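Local coordinates for protein putative N-acetylmuramoyl-L-alanine amidase,autolysin cwp6 (Peptoclostridium difficile, PDB 5J72) that probably acts as a zinc-dependent autolysin that cleaves the N-acetylmuramoyl-L-alanine bond of peptidoglycan while its CWB2 modules attach it to the cell wall, at residues V160-E165 with I171-L176; L166-I171 with V239-T244; P183-N188 with K197-R202; V208-D213 with S223-A228. All coordinates share one frame; numbering follows the deposited sequence.

Interaction 1 (V160-E165 with I171-L176); sequences VIVNGE and ITATPL
No flat group lies between Val160, Val162 and Ala173, whose methyls make the closest approaches; the planar carboxamide of Asn163 sits to one side, where strand 158-163 ends. There Asn163 OD1 accepts from Glu165 N at 2.8 Å, the donor lying in the carbonyl plane with a C=O...N angle of 158°. This is an Asx turn, at the point where the chain leaves the strand. Asn163 ND2 bonds to Ser216 O, so both ends of the amide are held, which restrains its rotation.

Two valines, two residues apart and so on the same face of the strand, reach the methyl of Ala173, where the chain turns into helix 174-180. A chi1 of 172° sets CG1 of Val160 opposite the backbone N, and this branch comes within 4.5 Å of Ala173 CB. From Val162 it is the other branch, CG2, that approaches Ala173 CB, at 4.3 Å. Ile184 of the adjacent strand touches both Val160 and Ala173. The contact joins the first strand of the beta-alpha-beta unit 158-163, 174-180, 184-187 to the start of its helix. Being purely apolar and buried, it probably owes its stability to the exclusion of water and to dispersion, with no directional bond setting the spacing.

Interaction 2 (L166-I171 with V239-T244); sequences LAADGI and VDRHET
Arg241 reaches from the first turn of helix 241-253 past Asp169 to Ala168, a small example of one long side chain spanning a boundary. Its CB starts the chain off with CG anti to the carbonyl carbon (chi1 -51°), and from CG to NE it runs extended. CG passes Asp169 OD2 at 3.9 Å. The next polar atom, NE, forms a long salt bridge to Asp169 OD2 at 4.0 Å; the two side chains cross at about a right angle and their carboxylate and guanidinium planes stand 76° apart, so this is no paired, in-plane grip. Asp169 is also poorly ordered, consistent with a loose hold. At the tip, NH2 comes within 3.6 Å of Ala168 CB, which lies oblique to the guanidinium, while NH1 has its stronger partners in the carboxylate of Glu270 and Gly266 O.

The helix that carries the arginine is well begun: Asp240 is its N-cap, with OD1 accepting from Glu243 N at 2.9 Å, and Glu243 OE1 in turn receives Val239 N at 2.8 Å.

The two segments fall in the first and second CWB2 ranges. The loop between strand 158-163 and helix 174-180 thus meets helix 241-253, with helix 270-283 touching Ala168 and Ile171, and Leu289 of strand 287-290 lying against both Ile171 and Arg241.

Interaction 3 (P183-N188 with K197-R202); sequences PILLAN and KAELKR
Segments 183-188 and 197-202 come nearest at Leu185 and Leu200, whose CA atoms are 8.3 Å apart, with the side chain of Leu185 between strand and helix. Its CD1 lies 3.8 Å from Glu199 CG and 4.1 Å from Leu200 CD2, and its other branch, CD2, also comes to 4.1 Å from Glu199 CG. The leucine and the glutamate cross at about a right angle, the leucine methyls meeting the aliphatic part of the acid.

Glu199 can serve both apolar and polar neighbours because its chain leaves with CG anti to the backbone N (chi1 179°) and then bends at chi2 (63°), carrying the carboxylate off toward Arg202. That arginine grips it side-on: NE to Glu199 OE1 at 2.9 Å and NH1 to Glu199 OE2 at 2.8 Å, both on the syn side, with the oxygens close to the guanidinium plane but the nitrogens somewhat out of the carboxylate plane. Ser148 OG adds a further bond to OE2. A buried acid held in this way is likely to stay ionised.

Strand 184-187 is an outermost strand of the four-stranded parallel sheet of the first CWB2 range, and helix 194-203 covers one of its faces. Helix 140-151 packs on the Glu199 side through Val145 and Lys149. The opposite face of the strand, with Ile184 and Leu186, meets helix 375-387, and strand 158-163 runs parallel alongside.

Interaction 4 (V208-D213 with S223-A228); sequences VIIIGD and SQIKSA
Val208 and Ile225 are set for contact by their first torsions: the valine (chi1 163°) holds CG2 anti to its carbonyl carbon, while the isoleucine (chi1 -74°) places CG2 anti to its backbone N. These two branches touch methyl to methyl, Val208 CG2 lying 4.1 Å from Ile225 CG2, and the side chains cross obliquely. The other arm of Ile225 is extended (chi2 170°), so that its CD1 reaches along the strand to Ile210, coming to 4.4 Å from Ile210 CD1. One helical residue thereby spans two strand residues that project from the same face. The arrangement is that of a beta-alpha-beta unit, in which strand 207-211 is followed by helix 219-228 and then by strand 232-236, parallel to the first and next to it in the sheet. Branched apolar side chains alone make this contact, with no hydrogen bond between the segments. Ile192 adds a further apolar neighbour to Ile225, and Val231 another to Val208. On the strand side, Ile210 also touches Val217, in the connection leading into the helix, and Val233 of the adjoining strand.

Interactions 1, 3 and 4 follow in series along the chain and share one parallel sheet, ordered 184-187, 158-163, 207-211, 232-236. Interaction 1 uses the inner strand 158-163, whose neighbours carry interaction 3 on one side and interaction 4 on the other, each centred about 12 Å away. Interactions 3 and 4, about 9 Å apart, meet directly: Leu200 touches Val208 and Ile225. Interaction 2 crosses interaction 1, sharing Ile171, with centres about 9 Å apart, and the 67 residues between its segments include interactions 3 and 4. Helices thus pack on this sheet locally, whereas interaction 2 ties the first CWB2 range to the second within the cell-wall-binding part.

Interaction 1 (V160-E165 with I171-L176)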
loop_
_atom_site.group_PDB
_atom_site.type_symbol
_atom_site.label_atom_id
_atom_site.label_comp_id
_atom_site.label_asym_id
_atom_site.label_seq_id
_atom_site.Cartn_x
_atom_site.Cartn_y
_atom_site.Cartn_z
ATOM N N VAL A 160 -9.188 -4.958 -20.060
ATOM C CA VAL A 160 -7.940 -4.302 -20.417
ATOM C C VAL A 160 -6.877 -5.366 -20.437
ATOM O O VAL A 160 -6.815 -6.232 -19.560
ATOM C CB VAL A 160 -7.614 -3.185 -19.418
ATOM C CG1 VAL A 160 -6.170 -2.594 -19.680
ATOM C CG2 VAL A 160 -8.681 -2.111 -19.546
ATOM N N ILE A 161 -5.993 -5.307 -21.430
ATOM C CA ILE A 161 -4.940 -6.320 -21.478
ATOM C C ILE A 161 -3.573 -5.601 -21.492
ATOM O O ILE A 161 -3.427 -4.607 -22.189
ATOM C CB ILE A 161 -5.114 -7.069 -22.837
ATOM C CG1 ILE A 161 -6.330 -8.062 -22.771
ATOM C CG2 ILE A 161 -3.803 -7.823 -23.115
ATOM C CD1 ILE A 161 -5.961 -9.372 -22.092
ATOM N N VAL A 162 -2.649 -6.107 -20.748
ATOM C CA VAL A 162 -1.281 -5.555 -20.636
ATOM C C VAL A 162 -0.396 -6.766 -20.800
ATOM O O VAL A 162 -0.799 -7.861 -20.469
ATOM C CB VAL A 162 -1.145 -4.958 -19.211
ATOM C CG1 VAL A 162 0.306 -4.829 -18.821
ATOM C CG2 VAL A 162 -1.895 -3.594 -19.165
ATOM N N ASN A 163 0.800 -6.568 -21.329
ATOM C CA ASN A 163 1.768 -7.647 -21.423
ATOM C C ASN A 163 2.209 -7.999 -20.039
ATOM O O ASN A 163 2.717 -7.101 -19.342
ATOM C CB ASN A 163 2.975 -7.149 -22.230
ATOM C CG ASN A 163 4.069 -8.199 -22.363
ATOM O OD1 ASN A 163 4.379 -8.930 -21.416
ATOM N ND2 ASN A 163 4.674 -8.356 -23.569
ATOM N N GLY A 164 2.079 -9.270 -19.624
ATOM C CA GLY A 164 2.370 -9.657 -18.251
ATOM C C GLY A 164 3.823 -9.647 -17.817
ATOM O O GLY A 164 4.078 -9.605 -16.621
ATOM N N GLU A 165 4.780 -9.711 -18.760
ATOM C CA GLU A 165 6.207 -9.695 -18.375
ATOM C C GLU A 165 6.754 -8.297 -18.610
ATOM O O GLU A 165 7.887 -8.049 -18.267
ATOM C CB GLU A 165 7.016 -10.777 -19.155
ATOM C CG GLU A 165 6.341 -12.157 -19.183
ATOM C CD GLU A 165 6.322 -12.888 -17.830
ATOM O OE1 GLU A 165 6.907 -12.359 -16.859
ATOM O OE2 GLU A 165 5.719 -13.997 -17.739
ATOM N N ILE A 171 1.512 0.343 -15.870
ATOM C CA ILE A 171 1.400 0.971 -14.588
ATOM C C ILE A 171 0.459 2.179 -14.594
ATOM O O ILE A 171 0.150 2.661 -13.512
ATOM C CB ILE A 171 2.803 1.655 -14.018
ATOM C CG1 ILE A 171 3.281 2.716 -15.087
ATOM C CG2 ILE A 171 3.837 0.534 -13.751
ATOM C CD1 ILE A 171 4.800 3.038 -15.118
ATOM N N THR A 172 0.051 2.727 -15.730
ATOM C CA THR A 172 -0.899 3.857 -15.652
ATOM C C THR A 172 -2.294 3.353 -16.160
ATOM O O THR A 172 -3.226 4.160 -16.303
ATOM C CB THR A 172 -0.430 5.034 -16.540
ATOM O OG1 THR A 172 -0.202 4.522 -17.842
ATOM C CG2 THR A 172 0.882 5.671 -15.953
ATOM N N ALA A 173 -2.423 2.051 -16.390
ATOM C CA ALA A 173 -3.684 1.433 -16.876
ATOM C C ALA A 173 -4.756 1.372 -15.816
ATOM O O ALA A 173 -5.907 1.380 -16.197
ATOM C CB ALA A 173 -3.415 0.019 -17.343
ATOM N N THR A 174 -4.431 1.357 -14.470
ATOM C CA THR A 174 -5.519 1.212 -13.486
ATOM C C THR A 174 -6.557 2.262 -13.534
ATOM O O THR A 174 -7.728 1.917 -13.465
ATOM C CB THR A 174 -4.944 1.027 -12.018
ATOM O OG1 THR A 174 -4.339 -0.262 -12.008
ATOM C CG2 THR A 174 -6.003 1.097 -10.975
ATOM N N PRO A 175 -6.236 3.577 -13.647
ATOM C CA PRO A 175 -7.307 4.581 -13.687
ATOM C C PRO A 175 -8.257 4.430 -14.906
ATOM O O PRO A 175 -9.427 4.782 -14.843
ATOM C CB PRO A 175 -6.531 5.925 -13.687
ATOM C CG PRO A 175 -5.258 5.585 -12.992
ATOM C CD PRO A 175 -4.904 4.206 -13.518
ATOM N N LEU A 176 -7.706 3.929 -16.018
ATOM C CA LEU A 176 -8.570 3.717 -17.199
ATOM C C LEU A 176 -9.425 2.457 -16.985
ATOM O O LEU A 176 -10.612 2.470 -17.285
ATOM C CB LEU A 176 -7.685 3.513 -18.414
ATOM C CG LEU A 176 -8.517 3.275 -19.740
ATOM C CD1 LEU A 176 -9.479 4.475 -19.974
ATOM C CD2 LEU A 176 -7.531 3.213 -20.922
#

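Interaction 2 (L166-I171 with V239-T244)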
loop_
_atom_site.group_PDB
_atom_site.type_symbol
_atom_site.label_atom_id
_atom_site.label_comp_id
_atom_site.label_asym_id
_atom_site.label_seq_id
_atom_site.Cartn_x
_atom_site.Cartn_y
_atom_site.Cartn_z
ATOM N N LEU A 166 5.984 -7.380 -19.204
ATOM C CA LEU A 166 6.397 -5.994 -19.344
ATOM C C LEU A 166 5.384 -5.210 -18.539
ATOM O O LEU A 166 4.915 -4.144 -18.987
ATOM C CB LEU A 166 6.347 -5.339 -20.736
ATOM C CG LEU A 166 7.180 -5.915 -21.844
ATOM C CD1 LEU A 166 6.526 -5.346 -23.111
ATOM C CD2 LEU A 166 8.665 -5.496 -21.745
ATOM N N ALA A 167 5.026 -5.700 -17.376
ATOM C CA ALA A 167 3.986 -5.035 -16.617
ATOM C C ALA A 167 4.261 -3.545 -16.332
ATOM O O ALA A 167 3.302 -2.783 -16.222
ATOM C CB ALA A 167 3.767 -5.795 -15.318
ATOM N N ALA A 168 5.546 -3.107 -16.236
ATOM C CA ALA A 168 5.846 -1.696 -15.932
ATOM C C ALA A 168 5.177 -0.799 -16.921
ATOM O O ALA A 168 4.958 0.379 -16.636
ATOM C CB ALA A 168 7.346 -1.442 -15.949
ATOM N N ASP A 169 4.826 -1.344 -18.077
ATOM C CA ASP A 169 4.153 -0.565 -19.093
ATOM C C ASP A 169 2.691 -0.317 -18.777
ATOM O O ASP A 169 2.154 0.697 -19.192
ATOM C CB ASP A 169 4.273 -1.277 -20.428
ATOM C CG ASP A 169 5.460 -0.774 -21.222
ATOM O OD1 ASP A 169 5.973 -1.542 -22.078
ATOM O OD2 ASP A 169 5.879 0.393 -20.994
ATOM N N GLY A 170 2.033 -1.219 -18.055
ATOM C CA GLY A 170 0.634 -1.001 -17.730
ATOM C C GLY A 170 0.443 -0.303 -16.401
ATOM O O GLY A 170 -0.636 -0.315 -15.844
ATOM N N ILE A 171 1.512 0.343 -15.870
ATOM C CA ILE A 171 1.400 0.971 -14.588
ATOM C C ILE A 171 0.459 2.179 -14.594
ATOM O O ILE A 171 0.150 2.661 -13.512
ATOM C CB ILE A 171 2.803 1.655 -14.018
ATOM C CG1 ILE A 171 3.281 2.716 -15.087
ATOM C CG2 ILE A 171 3.837 0.534 -13.751
ATOM C CD1 ILE A 171 4.800 3.038 -15.118
ATOM N N VAL A 239 4.752 6.211 -28.281
ATOM C CA VAL A 239 6.174 5.903 -28.540
ATOM C C VAL A 239 6.919 5.473 -27.283
ATOM O O VAL A 239 7.878 4.725 -27.363
ATOM C CB VAL A 239 6.856 7.147 -29.193
ATOM C CG1 VAL A 239 6.877 8.342 -28.232
ATOM C CG2 VAL A 239 8.283 6.806 -29.618
ATOM N N ASP A 240 6.479 5.943 -26.110
ATOM C CA ASP A 240 7.143 5.603 -24.866
ATOM C C ASP A 240 6.097 5.679 -23.737
ATOM O O ASP A 240 4.964 6.044 -24.017
ATOM C CB ASP A 240 8.311 6.596 -24.582
ATOM C CG ASP A 240 7.958 8.060 -24.300
ATOM O OD1 ASP A 240 6.773 8.380 -24.163
ATOM O OD2 ASP A 240 8.882 8.884 -24.217
ATOM N N ARG A 241 6.468 5.364 -22.526
ATOM C CA ARG A 241 5.548 5.414 -21.355
ATOM C C ARG A 241 4.943 6.764 -21.177
ATOM O O ARG A 241 3.795 6.843 -20.795
ATOM C CB ARG A 241 6.323 5.186 -20.059
ATOM C CG ARG A 241 7.170 3.969 -20.134
ATOM C CD ARG A 241 8.025 3.817 -18.926
ATOM N NE ARG A 241 8.530 2.462 -18.912
ATOM C CZ ARG A 241 9.063 1.902 -17.851
ATOM N NH1 ARG A 241 9.168 2.584 -16.725
ATOM N NH2 ARG A 241 9.491 0.648 -17.894
ATOM N N HIS A 242 5.686 7.867 -21.428
ATOM C CA HIS A 242 5.088 9.191 -21.170
ATOM C C HIS A 242 3.971 9.450 -22.081
ATOM O O HIS A 242 2.930 9.941 -21.629
ATOM C CB HIS A 242 6.100 10.374 -21.315
ATOM C CG HIS A 242 7.414 10.099 -20.673
ATOM N ND1 HIS A 242 7.622 10.278 -19.320
ATOM C CD2 HIS A 242 8.583 9.651 -21.187
ATOM C CE1 HIS A 242 8.873 9.940 -19.048
ATOM N NE2 HIS A 242 9.478 9.560 -20.153
ATOM N N GLU A 243 4.131 9.135 -23.400
ATOM C CA GLU A 243 3.048 9.399 -24.327
ATOM C C GLU A 243 1.850 8.435 -24.051
ATOM O O GLU A 243 0.731 8.855 -24.154
ATOM C CB GLU A 243 3.495 9.172 -25.808
ATOM C CG GLU A 243 2.447 9.838 -26.717
ATOM C CD GLU A 243 2.696 9.570 -28.230
ATOM O OE1 GLU A 243 3.485 8.672 -28.608
ATOM O OE2 GLU A 243 2.061 10.271 -29.004
ATOM N N THR A 244 2.121 7.188 -23.767
ATOM C CA THR A 244 1.020 6.269 -23.437
ATOM C C THR A 244 0.213 6.795 -22.236
ATOM O O THR A 244 -1.005 6.736 -22.289
ATOM C CB THR A 244 1.578 4.900 -23.129
ATOM O OG1 THR A 244 2.191 4.436 -24.334
ATOM C CG2 THR A 244 0.432 3.894 -22.715
#

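Interaction 3 (P183-N188 with K197-R202)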
loop_
_atom_site.group_PDB
_atom_site.type_symbol
_atom_site.label_atom_id
_atom_site.label_comp_id
_atom_site.label_asym_id
_atom_site.label_seq_id
_atom_site.Cartn_x
_atom_site.Cartn_y
_atom_site.Cartn_z
ATOM N N PRO A 183 -11.627 -5.394 -15.515
ATOM C CA PRO A 183 -10.445 -5.991 -14.942
ATOM C C PRO A 183 -9.264 -5.891 -15.964
ATOM O O PRO A 183 -9.489 -5.663 -17.180
ATOM C CB PRO A 183 -10.826 -7.466 -14.777
ATOM C CG PRO A 183 -11.757 -7.721 -15.973
ATOM C CD PRO A 183 -12.574 -6.397 -16.074
ATOM N N ILE A 184 -8.058 -6.092 -15.472
ATOM C CA ILE A 184 -6.902 -6.134 -16.332
ATOM C C ILE A 184 -6.486 -7.627 -16.361
ATOM O O ILE A 184 -6.285 -8.255 -15.306
ATOM C CB ILE A 184 -5.760 -5.299 -15.747
ATOM C CG1 ILE A 184 -6.101 -3.801 -15.892
ATOM C CG2 ILE A 184 -4.418 -5.756 -16.424
ATOM C CD1 ILE A 184 -5.158 -2.806 -15.109
ATOM N N LEU A 185 -6.397 -8.205 -17.555
ATOM C CA LEU A 185 -5.886 -9.575 -17.659
ATOM C C LEU A 185 -4.519 -9.473 -18.415
ATOM O O LEU A 185 -4.226 -8.447 -19.015
ATOM C CB LEU A 185 -6.809 -10.542 -18.481
ATOM C CG LEU A 185 -8.157 -10.788 -17.784
ATOM C CD1 LEU A 185 -9.050 -11.687 -18.691
ATOM C CD2 LEU A 185 -7.979 -11.396 -16.351
ATOM N N LEU A 186 -3.768 -10.549 -18.421
ATOM C CA LEU A 186 -2.425 -10.469 -18.987
ATOM C C LEU A 186 -2.170 -11.322 -20.223
ATOM O O LEU A 186 -2.662 -12.449 -20.328
ATOM C CB LEU A 186 -1.441 -10.945 -17.874
ATOM C CG LEU A 186 -1.573 -10.162 -16.560
ATOM C CD1 LEU A 186 -0.663 -10.756 -15.513
ATOM C CD2 LEU A 186 -1.294 -8.687 -16.790
ATOM N N ALA A 187 -1.352 -10.764 -21.128
ATOM C CA ALA A 187 -0.964 -11.417 -22.375
ATOM C C ALA A 187 0.587 -11.523 -22.454
ATOM O O ALA A 187 1.298 -10.920 -21.642
ATOM C CB ALA A 187 -1.398 -10.551 -23.529
ATOM N N ASN A 188 1.058 -12.314 -23.432
ATOM C CA ASN A 188 2.463 -12.396 -23.786
ATOM C C ASN A 188 2.529 -11.559 -25.044
ATOM O O ASN A 188 1.483 -11.149 -25.573
ATOM C CB ASN A 188 2.879 -13.824 -24.033
ATOM C CG ASN A 188 3.006 -14.546 -22.723
ATOM O OD1 ASN A 188 3.650 -14.025 -21.803
ATOM N ND2 ASN A 188 2.459 -15.724 -22.532
ATOM N N LYS A 197 -7.237 -16.896 -21.911
ATOM C CA LYS A 197 -8.233 -17.254 -22.927
ATOM C C LYS A 197 -9.544 -17.691 -22.240
ATOM O O LYS A 197 -10.600 -17.254 -22.652
ATOM C CB LYS A 197 -7.625 -18.403 -23.773
ATOM C CG LYS A 197 -8.659 -19.225 -24.540
ATOM C CD LYS A 197 -7.939 -20.344 -25.389
ATOM C CE LYS A 197 -8.956 -21.206 -26.135
ATOM N NZ LYS A 197 -9.308 -20.559 -27.430
ATOM N N ALA A 198 -9.482 -18.531 -21.198
ATOM C CA ALA A 198 -10.704 -19.026 -20.574
ATOM C C ALA A 198 -11.412 -17.924 -19.811
ATOM O O ALA A 198 -12.653 -17.923 -19.765
ATOM C CB ALA A 198 -10.377 -20.200 -19.613
ATOM N N GLU A 199 -10.656 -16.988 -19.180
ATOM C CA GLU A 199 -11.363 -15.952 -18.437
ATOM C C GLU A 199 -11.981 -14.933 -19.414
ATOM O O GLU A 199 -13.046 -14.401 -19.126
ATOM C CB GLU A 199 -10.367 -15.265 -17.429
ATOM C CG GLU A 199 -11.004 -14.118 -16.604
ATOM C CD GLU A 199 -12.155 -14.591 -15.689
ATOM O OE1 GLU A 199 -12.403 -15.837 -15.584
ATOM O OE2 GLU A 199 -12.809 -13.712 -15.063
ATOM N N LEU A 200 -11.304 -14.609 -20.550
ATOM C CA LEU A 200 -11.905 -13.743 -21.545
ATOM C C LEU A 200 -13.246 -14.417 -21.990
ATOM O O LEU A 200 -14.271 -13.757 -22.096
ATOM C CB LEU A 200 -11.030 -13.613 -22.828
ATOM C CG LEU A 200 -9.812 -12.697 -22.680
ATOM C CD1 LEU A 200 -8.960 -12.818 -23.890
ATOM C CD2 LEU A 200 -10.310 -11.254 -22.519
ATOM N N LYS A 201 -13.242 -15.725 -22.230
ATOM C CA LYS A 201 -14.517 -16.357 -22.629
ATOM C C LYS A 201 -15.594 -16.256 -21.530
ATOM O O LYS A 201 -16.780 -15.962 -21.805
ATOM C CB LYS A 201 -14.292 -17.878 -22.905
ATOM C CG LYS A 201 -13.530 -18.076 -24.230
ATOM C CD LYS A 201 -13.342 -19.646 -24.493
ATOM C CE LYS A 201 -12.748 -19.957 -25.871
ATOM N NZ LYS A 201 -13.703 -19.688 -27.027
ATOM N N ARG A 202 -15.186 -16.487 -20.303
ATOM C CA ARG A 202 -16.143 -16.437 -19.181
ATOM C C ARG A 202 -16.733 -15.027 -19.008
ATOM O O ARG A 202 -17.931 -14.913 -18.759
ATOM C CB ARG A 202 -15.413 -16.827 -17.851
ATOM C CG ARG A 202 -16.416 -17.213 -16.740
ATOM C CD ARG A 202 -15.713 -17.275 -15.350
ATOM N NE ARG A 202 -15.182 -15.971 -14.945
ATOM C CZ ARG A 202 -15.948 -14.995 -14.467
ATOM N NH1 ARG A 202 -15.415 -13.817 -14.173
ATOM N NH2 ARG A 202 -17.263 -15.192 -14.285
#

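Interaction 4 (V208-D213 with S223-A228)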
loop_
_atom_site.group_PDB
_atom_site.type_symbol
_atom_site.label_atom_id
_atom_site.label_comp_id
_atom_site.label_asym_id
_atom_site.label_seq_id
_atom_site.Cartn_x
_atom_site.Cartn_y
_atom_site.Cartn_z
ATOM N N VAL A 208 -11.933 -5.444 -26.054
ATOM C CA VAL A 208 -10.673 -5.598 -25.329
ATOM C C VAL A 208 -9.830 -4.331 -25.655
ATOM O O VAL A 208 -9.754 -3.886 -26.831
ATOM C CB VAL A 208 -9.928 -6.916 -25.708
ATOM C CG1 VAL A 208 -8.480 -6.867 -25.290
ATOM C CG2 VAL A 208 -10.604 -8.111 -25.045
ATOM N N ILE A 209 -9.211 -3.737 -24.616
ATOM C CA ILE A 209 -8.424 -2.518 -24.792
ATOM C C ILE A 209 -7.013 -2.946 -24.417
ATOM O O ILE A 209 -6.682 -3.359 -23.283
ATOM C CB ILE A 209 -8.951 -1.326 -23.931
ATOM C CG1 ILE A 209 -10.365 -0.957 -24.314
ATOM C CG2 ILE A 209 -8.015 -0.088 -24.069
ATOM C CD1 ILE A 209 -11.469 -1.756 -23.485
ATOM N N ILE A 210 -6.135 -2.905 -25.420
ATOM C CA ILE A 210 -4.751 -3.256 -25.213
ATOM C C ILE A 210 -3.945 -1.979 -24.883
ATOM O O ILE A 210 -4.118 -0.955 -25.538
ATOM C CB ILE A 210 -4.144 -3.896 -26.477
ATOM C CG1 ILE A 210 -4.763 -5.304 -26.696
ATOM C CG2 ILE A 210 -2.650 -3.964 -26.291
ATOM C CD1 ILE A 210 -4.525 -5.793 -28.096
ATOM N N ILE A 211 -3.118 -2.055 -23.853
ATOM C CA ILE A 211 -2.269 -0.921 -23.456
ATOM C C ILE A 211 -0.874 -1.303 -23.928
ATOM O O ILE A 211 -0.353 -2.338 -23.513
ATOM C CB ILE A 211 -2.303 -0.696 -21.937
ATOM C CG1 ILE A 211 -3.743 -0.376 -21.475
ATOM C CG2 ILE A 211 -1.277 0.469 -21.532
ATOM C CD1 ILE A 211 -4.395 0.762 -22.221
ATOM N N GLY A 212 -0.275 -0.479 -24.775
ATOM C CA GLY A 212 1.050 -0.813 -25.293
ATOM C C GLY A 212 0.996 -0.839 -26.821
ATOM O O GLY A 212 -0.051 -1.123 -27.435
ATOM N N ASP A 213 2.117 -0.521 -27.478
ATOM C CA ASP A 213 2.092 -0.549 -28.958
ATOM C C ASP A 213 2.349 -2.012 -29.430
ATOM O O ASP A 213 2.538 -2.885 -28.571
ATOM C CB ASP A 213 3.102 0.472 -29.558
ATOM C CG ASP A 213 4.573 0.240 -29.248
ATOM O OD1 ASP A 213 4.916 -0.840 -28.683
ATOM O OD2 ASP A 213 5.395 1.134 -29.582
ATOM N N SER A 223 -4.708 -11.777 -32.611
ATOM C CA SER A 223 -5.489 -12.865 -33.206
ATOM C C SER A 223 -5.824 -13.883 -32.223
ATOM O O SER A 223 -6.932 -14.418 -32.306
ATOM C CB SER A 223 -4.741 -13.536 -34.367
ATOM O OG SER A 223 -4.333 -12.505 -35.251
ATOM N N GLN A 224 -4.950 -14.205 -31.280
ATOM C CA GLN A 224 -5.363 -15.243 -30.321
ATOM C C GLN A 224 -6.499 -14.723 -29.382
ATOM O O GLN A 224 -7.336 -15.498 -28.944
ATOM C CB GLN A 224 -4.208 -15.726 -29.456
ATOM C CG GLN A 224 -3.184 -16.499 -30.254
ATOM C CD GLN A 224 -2.251 -17.264 -29.330
ATOM O OE1 GLN A 224 -2.470 -17.399 -28.136
ATOM N NE2 GLN A 224 -1.155 -17.776 -29.879
ATOM N N ILE A 225 -6.515 -13.417 -29.111
ATOM C CA ILE A 225 -7.587 -12.878 -28.269
ATOM C C ILE A 225 -8.893 -13.017 -29.061
ATOM O O ILE A 225 -9.878 -13.499 -28.511
ATOM C CB ILE A 225 -7.273 -11.396 -28.000
ATOM C CG1 ILE A 225 -6.073 -11.318 -26.960
ATOM C CG2 ILE A 225 -8.539 -10.653 -27.459
ATOM C CD1 ILE A 225 -5.567 -9.882 -26.841
ATOM N N LYS A 226 -8.901 -12.610 -30.342
ATOM C CA LYS A 226 -10.181 -12.705 -31.104
ATOM C C LYS A 226 -10.599 -14.160 -31.320
ATOM O O LYS A 226 -11.789 -14.436 -31.524
ATOM C CB LYS A 226 -10.058 -11.982 -32.442
ATOM C CG LYS A 226 -9.929 -10.494 -32.226
ATOM C CD LYS A 226 -9.647 -9.817 -33.560
ATOM C CE LYS A 226 -10.183 -8.425 -33.513
ATOM N NZ LYS A 226 -9.513 -7.535 -34.488
ATOM N N SER A 227 -9.656 -15.107 -31.279
ATOM C CA SER A 227 -10.061 -16.504 -31.422
ATOM C C SER A 227 -10.732 -16.921 -30.197
ATOM O O SER A 227 -11.591 -17.800 -30.241
ATOM C CB SER A 227 -8.862 -17.423 -31.619
ATOM O OG SER A 227 -8.470 -17.259 -32.965
ATOM N N ALA A 228 -10.368 -16.332 -29.078
ATOM C CA ALA A 228 -11.045 -16.704 -27.848
ATOM C C ALA A 228 -12.432 -16.108 -27.825
ATOM O O ALA A 228 -13.391 -16.836 -27.557
ATOM C CB ALA A 228 -10.248 -16.217 -26.617
#